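Local coordinates for probable branched-chain amino acid ABC transporter, amino acid binding protein (PDB 3LKB) that binds valine and probably passes branched-chain amino acids to an ABC transporter for import, at residues A[137-151]-A[194-206]. The protein carries 2 engineered substitutions. Residues are numbered along the deposited sequence; the frame is centred on the assembly and turned at random.
Sequences IAREKKGAKVALVVH and FEQAGVEYVVHQN
Tyr-201 lays its ring under Ile-137, whose CG2 sits over the centre of one face, 3.9 Å from the ring centroid. Ile-137 CG1 leans on CD1 of the ring, and Ile-137 CD1 reaches on to Val-203 CG2. With chi1 at -70°, Tyr-201 sends its ring beside its own backbone N and under helix 126-140. Tyr-201 OH donates to Glu-140 OE2 at 2.8 Å, near the ring plane and on the anti lone pair; the carboxylate stands 82° to the ring. A leucine here has no hydroxyl or ring, which would probably leave Glu-140 OE2 without this donor and Ile-137 without a flat surface to pack on.

The polar grip continues at Glu-200. Glu-200 OE1 takes a hydrogen bond from Lys-145 N at 2.8 Å, again on its anti lone pair. Glu-200 N returns a bond to Lys-145 O. Lys-141 NZ forms a salt bridge with Glu-200 OE2 at 2.9 Å, though its hydrogen bonds are weak.

Strands 145-150 and 201-205 are parallel neighbours in the central sheet of one lobe of this periplasmic binding protein. Alternating backbone bonds join them, from Ala-147 N to Tyr-201 O through to His-151 N to Gln-205 O. Strand 173-179 flanks 145-150, and strand 226-229 flanks 201-205.

On the sheet face opposite Tyr-201, Ala-147 CB rests over the Phe-194 ring, 3.8 Å from its centroid and offset toward the rim. Val-199 CG1 meets Ala-147 CB at 3.6 Å. Val-149 CG2 reaches the Phe-194 edge in plane. His-151 CD2 lies 3.3 Å from Asn-206 OD1, while His-151 ND1 bonds Ser-153 and Asn-206 ND2 bonds Val-180 O.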
loop_
_atom_site.group_PDB
_atom_site.type_symbol
_atom_site.label_atom_id
_atom_site.label_comp_id
_atom_site.label_asym_id
_atom_site.label_seq_id
_atom_site.Cartn_x
_atom_site.Cartn_y
_atom_site.Cartn_z
ATOM N N ILE A 137 18.255 -25.352 12.459
ATOM C CA ILE A 137 19.337 -25.656 11.529
ATOM C C ILE A 137 20.375 -26.658 12.117
ATOM O O ILE A 137 20.762 -27.600 11.427
ATOM C CB ILE A 137 20.074 -24.393 11.034
ATOM C CG1 ILE A 137 19.197 -23.585 10.079
ATOM C CG2 ILE A 137 21.405 -24.786 10.336
ATOM C CD1 ILE A 137 19.639 -22.120 9.937
ATOM N N ALA A 138 20.823 -26.427 13.359
ATOM C CA ALA A 138 21.898 -27.230 13.976
ATOM C C ALA A 138 21.421 -28.668 14.245
ATOM O O ALA A 138 22.189 -29.586 14.139
ATOM C CB ALA A 138 22.431 -26.568 15.270
ATOM N N ARG A 139 20.146 -28.854 14.580
ATOM C CA ARG A 139 19.590 -30.206 14.693
ATOM C C ARG A 139 19.674 -30.956 13.362
ATOM O O ARG A 139 19.927 -32.138 13.353
ATOM C CB ARG A 139 18.134 -30.138 15.097
ATOM C CG ARG A 139 17.210 -29.478 13.931
ATOM C CD ARG A 139 16.083 -30.359 13.238
ATOM N NE ARG A 139 14.814 -30.338 13.994
ATOM C CZ ARG A 139 14.674 -30.775 15.259
ATOM N NH1 ARG A 139 15.740 -31.252 15.911
ATOM N NH2 ARG A 139 13.472 -30.729 15.875
ATOM N N GLU A 140 19.427 -30.269 12.243
ATOM C CA GLU A 140 19.469 -30.897 10.917
ATOM C C GLU A 140 20.868 -31.262 10.480
ATOM O O GLU A 140 21.057 -32.320 9.913
ATOM C CB GLU A 140 18.940 -29.966 9.843
ATOM C CG GLU A 140 17.487 -30.029 9.664
ATOM C CD GLU A 140 17.049 -30.066 8.202
ATOM O OE1 GLU A 140 15.893 -30.497 7.991
ATOM O OE2 GLU A 140 17.809 -29.649 7.286
ATOM N N LYS A 141 21.826 -30.359 10.715
ATOM C CA LYS A 141 23.139 -30.446 10.112
ATOM C C LYS A 141 24.128 -29.671 10.948
ATOM O O LYS A 141 24.017 -28.438 11.023
ATOM C CB LYS A 141 23.105 -29.828 8.722
ATOM C CG LYS A 141 24.491 -29.662 8.073
ATOM C CD LYS A 141 24.761 -30.791 7.082
ATOM C CE LYS A 141 26.224 -30.816 6.625
ATOM N NZ LYS A 141 26.573 -29.669 5.727
ATOM N N LYS A 142 25.077 -30.383 11.592
ATOM C CA LYS A 142 26.131 -29.753 12.418
ATOM C C LYS A 142 27.143 -29.114 11.541
ATOM O O LYS A 142 27.454 -29.625 10.451
ATOM C CB LYS A 142 26.858 -30.722 13.340
ATOM C CG LYS A 142 26.662 -32.145 12.961
ATOM C CD LYS A 142 25.399 -32.742 13.625
ATOM C CE LYS A 142 24.125 -32.751 12.721
ATOM N NZ LYS A 142 22.893 -32.358 13.505
ATOM N N GLY A 143 27.639 -27.989 12.031
ATOM C CA GLY A 143 28.651 -27.204 11.358
ATOM C C GLY A 143 28.111 -26.535 10.113
ATOM O O GLY A 143 28.905 -26.118 9.265
ATOM N N ALA A 144 26.780 -26.435 10.003
ATOM C CA ALA A 144 26.146 -25.891 8.791
ATOM C C ALA A 144 26.575 -24.463 8.483
ATOM O O ALA A 144 26.704 -23.641 9.371
ATOM C CB ALA A 144 24.647 -25.962 8.879
ATOM N N LYS A 145 26.795 -24.167 7.212
ATOM C CA LYS A 145 27.099 -22.819 6.836
ATOM C C LYS A 145 25.807 -22.072 6.589
ATOM O O LYS A 145 24.983 -22.503 5.820
ATOM C CB LYS A 145 27.945 -22.788 5.572
ATOM C CG LYS A 145 29.275 -23.612 5.603
ATOM C CD LYS A 145 30.393 -22.663 5.255
ATOM C CE LYS A 145 31.330 -23.198 4.213
ATOM N NZ LYS A 145 32.605 -23.661 4.841
ATOM N N VAL A 146 25.654 -20.922 7.223
ATOM C CA VAL A 146 24.436 -20.145 7.109
ATOM C C VAL A 146 24.734 -18.692 6.752
ATOM O O VAL A 146 25.752 -18.130 7.157
ATOM C CB VAL A 146 23.526 -20.308 8.376
ATOM C CG1 VAL A 146 24.174 -21.092 9.435
ATOM C CG2 VAL A 146 22.899 -18.991 8.931
ATOM N N ALA A 147 23.831 -18.095 5.985
ATOM C CA ALA A 147 23.955 -16.712 5.613
ATOM C C ALA A 147 22.714 -16.004 6.141
ATOM O O ALA A 147 21.615 -16.577 6.176
ATOM C CB ALA A 147 24.021 -16.605 4.136
ATOM N N LEU A 148 22.879 -14.771 6.576
ATOM C CA LEU A 148 21.758 -13.982 6.974
ATOM C C LEU A 148 21.507 -12.956 5.887
ATOM O O LEU A 148 22.453 -12.338 5.386
ATOM C CB LEU A 148 22.022 -13.292 8.315
ATOM C CG LEU A 148 22.411 -14.140 9.552
ATOM C CD1 LEU A 148 22.478 -13.246 10.823
ATOM C CD2 LEU A 148 21.502 -15.346 9.798
ATOM N N VAL A 149 20.229 -12.782 5.526
ATOM C CA VAL A 149 19.780 -11.706 4.649
ATOM C C VAL A 149 18.668 -10.880 5.318
ATOM O O VAL A 149 17.643 -11.403 5.694
ATOM C CB VAL A 149 19.286 -12.259 3.269
ATOM C CG1 VAL A 149 18.572 -11.178 2.465
ATOM C CG2 VAL A 149 20.439 -12.775 2.479
ATOM N N VAL A 150 18.833 -9.573 5.324
ATOM C CA VAL A 150 18.257 -8.714 6.300
ATOM C C VAL A 150 17.846 -7.395 5.660
ATOM O O VAL A 150 18.491 -6.898 4.719
ATOM C CB VAL A 150 19.318 -8.532 7.347
ATOM C CG1 VAL A 150 19.656 -7.107 7.625
ATOM C CG2 VAL A 150 19.027 -9.349 8.537
ATOM N N HIS A 151 16.726 -6.859 6.125
ATOM C CA HIS A 151 16.219 -5.618 5.610
ATOM C C HIS A 151 17.189 -4.517 6.033
ATOM O O HIS A 151 17.785 -4.579 7.147
ATOM C CB HIS A 151 14.842 -5.385 6.220
ATOM C CG HIS A 151 14.120 -4.205 5.664
ATOM N ND1 HIS A 151 14.209 -2.947 6.229
ATOM C CD2 HIS A 151 13.319 -4.081 4.572
ATOM C CE1 HIS A 151 13.476 -2.107 5.515
ATOM N NE2 HIS A 151 12.926 -2.769 4.508
ATOM N N PHE A 194 26.770 -16.719 -2.334
ATOM C CA PHE A 194 26.427 -17.739 -1.306
ATOM C C PHE A 194 26.781 -19.149 -1.745
ATOM O O PHE A 194 27.343 -19.916 -0.991
ATOM C CB PHE A 194 24.929 -17.689 -0.978
ATOM C CG PHE A 194 24.520 -16.489 -0.157
ATOM C CD1 PHE A 194 25.453 -15.493 0.193
ATOM C CD2 PHE A 194 23.196 -16.327 0.222
ATOM C CE1 PHE A 194 25.092 -14.391 0.954
ATOM C CE2 PHE A 194 22.790 -15.222 0.992
ATOM C CZ PHE A 194 23.732 -14.244 1.365
ATOM N N GLU A 195 26.446 -19.472 -2.986
ATOM C CA GLU A 195 26.746 -20.762 -3.529
ATOM C C GLU A 195 28.274 -20.984 -3.555
ATOM O O GLU A 195 28.704 -22.063 -3.219
ATOM C CB GLU A 195 26.128 -20.922 -4.918
ATOM C CG GLU A 195 26.975 -21.821 -5.822
ATOM C CD GLU A 195 26.163 -22.615 -6.804
ATOM O OE1 GLU A 195 26.089 -22.180 -7.980
ATOM O OE2 GLU A 195 25.593 -23.664 -6.406
ATOM N N GLN A 196 29.083 -19.971 -3.908
ATOM C CA GLN A 196 30.560 -20.143 -3.960
ATOM C C GLN A 196 31.140 -20.433 -2.583
ATOM O O GLN A 196 32.075 -21.262 -2.419
ATOM C CB GLN A 196 31.283 -18.924 -4.548
ATOM C CG GLN A 196 30.942 -18.685 -5.980
ATOM C CD GLN A 196 31.649 -17.458 -6.552
ATOM O OE1 GLN A 196 31.402 -16.314 -6.121
ATOM N NE2 GLN A 196 32.536 -17.689 -7.545
ATOM N N ALA A 197 30.570 -19.750 -1.600
ATOM C CA ALA A 197 31.039 -19.841 -0.231
ATOM C C ALA A 197 30.461 -21.071 0.431
ATOM O O ALA A 197 30.703 -21.295 1.597
ATOM C CB ALA A 197 30.651 -18.582 0.531
ATOM N N GLY A 198 29.668 -21.851 -0.306
ATOM C CA GLY A 198 29.067 -23.078 0.254
ATOM C C GLY A 198 27.944 -22.890 1.279
ATOM O O GLY A 198 27.690 -23.778 2.085
ATOM N N VAL A 199 27.260 -21.747 1.246
ATOM C CA VAL A 199 26.107 -21.508 2.100
ATOM C C VAL A 199 25.062 -22.606 1.904
ATOM O O VAL A 199 24.802 -23.004 0.797
ATOM C CB VAL A 199 25.508 -20.071 1.872
ATOM C CG1 VAL A 199 24.164 -19.860 2.577
ATOM C CG2 VAL A 199 26.510 -19.018 2.353
ATOM N N GLU A 200 24.464 -23.089 2.991
ATOM C CA GLU A 200 23.503 -24.181 2.859
ATOM C C GLU A 200 22.139 -23.816 3.398
ATOM O O GLU A 200 21.156 -24.492 3.137
ATOM C CB GLU A 200 24.032 -25.456 3.506
ATOM C CG GLU A 200 25.092 -25.245 4.543
ATOM C CD GLU A 200 25.943 -26.506 4.797
ATOM O OE1 GLU A 200 26.794 -26.492 5.741
ATOM O OE2 GLU A 200 25.743 -27.500 4.052
ATOM N N TYR A 201 22.101 -22.726 4.156
ATOM C CA TYR A 201 20.894 -22.287 4.796
ATOM C C TYR A 201 20.944 -20.798 4.748
ATOM O O TYR A 201 21.930 -20.199 5.153
ATOM C CB TYR A 201 20.875 -22.715 6.251
ATOM C CG TYR A 201 20.708 -24.195 6.429
ATOM C CD1 TYR A 201 19.450 -24.743 6.677
ATOM C CD2 TYR A 201 21.809 -25.054 6.363
ATOM C CE1 TYR A 201 19.292 -26.109 6.839
ATOM C CE2 TYR A 201 21.666 -26.443 6.543
ATOM C CZ TYR A 201 20.410 -26.959 6.780
ATOM O OH TYR A 201 20.246 -28.315 6.946
ATOM N N VAL A 202 19.887 -20.199 4.257
ATOM C CA VAL A 202 19.762 -18.764 4.338
ATOM C C VAL A 202 18.628 -18.392 5.294
ATOM O O VAL A 202 17.483 -18.821 5.118
ATOM C CB VAL A 202 19.459 -18.154 2.955
ATOM C CG1 VAL A 202 19.499 -16.674 3.028
ATOM C CG2 VAL A 202 20.430 -18.634 1.983
ATOM N N VAL A 203 18.952 -17.597 6.301
ATOM C CA VAL A 203 17.935 -17.130 7.224
ATOM C C VAL A 203 17.596 -15.700 6.884
ATOM O O VAL A 203 18.492 -14.872 6.793
ATOM C CB VAL A 203 18.441 -17.188 8.658
ATOM C CG1 VAL A 203 17.458 -16.497 9.612
ATOM C CG2 VAL A 203 18.666 -18.628 9.035
ATOM N N HIS A 204 16.303 -15.411 6.730
ATOM C CA HIS A 204 15.850 -14.047 6.371
ATOM C C HIS A 204 15.223 -13.271 7.518
ATOM O O HIS A 204 14.407 -13.795 8.263
ATOM C CB HIS A 204 14.787 -14.144 5.285
ATOM C CG HIS A 204 15.313 -14.550 3.943
ATOM N ND1 HIS A 204 15.504 -15.873 3.578
ATOM C CD2 HIS A 204 15.688 -13.809 2.871
ATOM C CE1 HIS A 204 15.933 -15.930 2.332
ATOM N NE2 HIS A 204 16.055 -14.693 1.881
ATOM N N GLN A 205 15.556 -11.992 7.625
ATOM C CA GLN A 205 14.800 -11.071 8.470
ATOM C C GLN A 205 14.318 -9.932 7.603
ATOM O O GLN A 205 15.039 -8.976 7.320
ATOM C CB GLN A 205 15.681 -10.534 9.597
ATOM C CG GLN A 205 15.135 -9.306 10.322
ATOM C CD GLN A 205 13.920 -9.583 11.267
ATOM O OE1 GLN A 205 13.237 -10.600 11.164
ATOM N NE2 GLN A 205 13.648 -8.638 12.169
ATOM N N ASN A 206 13.065 -9.981 7.211
ATOM C CA ASN A 206 12.599 -9.038 6.221
ATOM C C ASN A 206 11.083 -9.047 6.182
ATOM O O ASN A 206 10.460 -9.787 6.956
ATOM C CB ASN A 206 13.163 -9.510 4.884
ATOM C CG ASN A 206 13.621 -8.368 4.002
ATOM O OD1 ASN A 206 13.020 -7.297 4.019
ATOM N ND2 ASN A 206 14.696 -8.589 3.235
#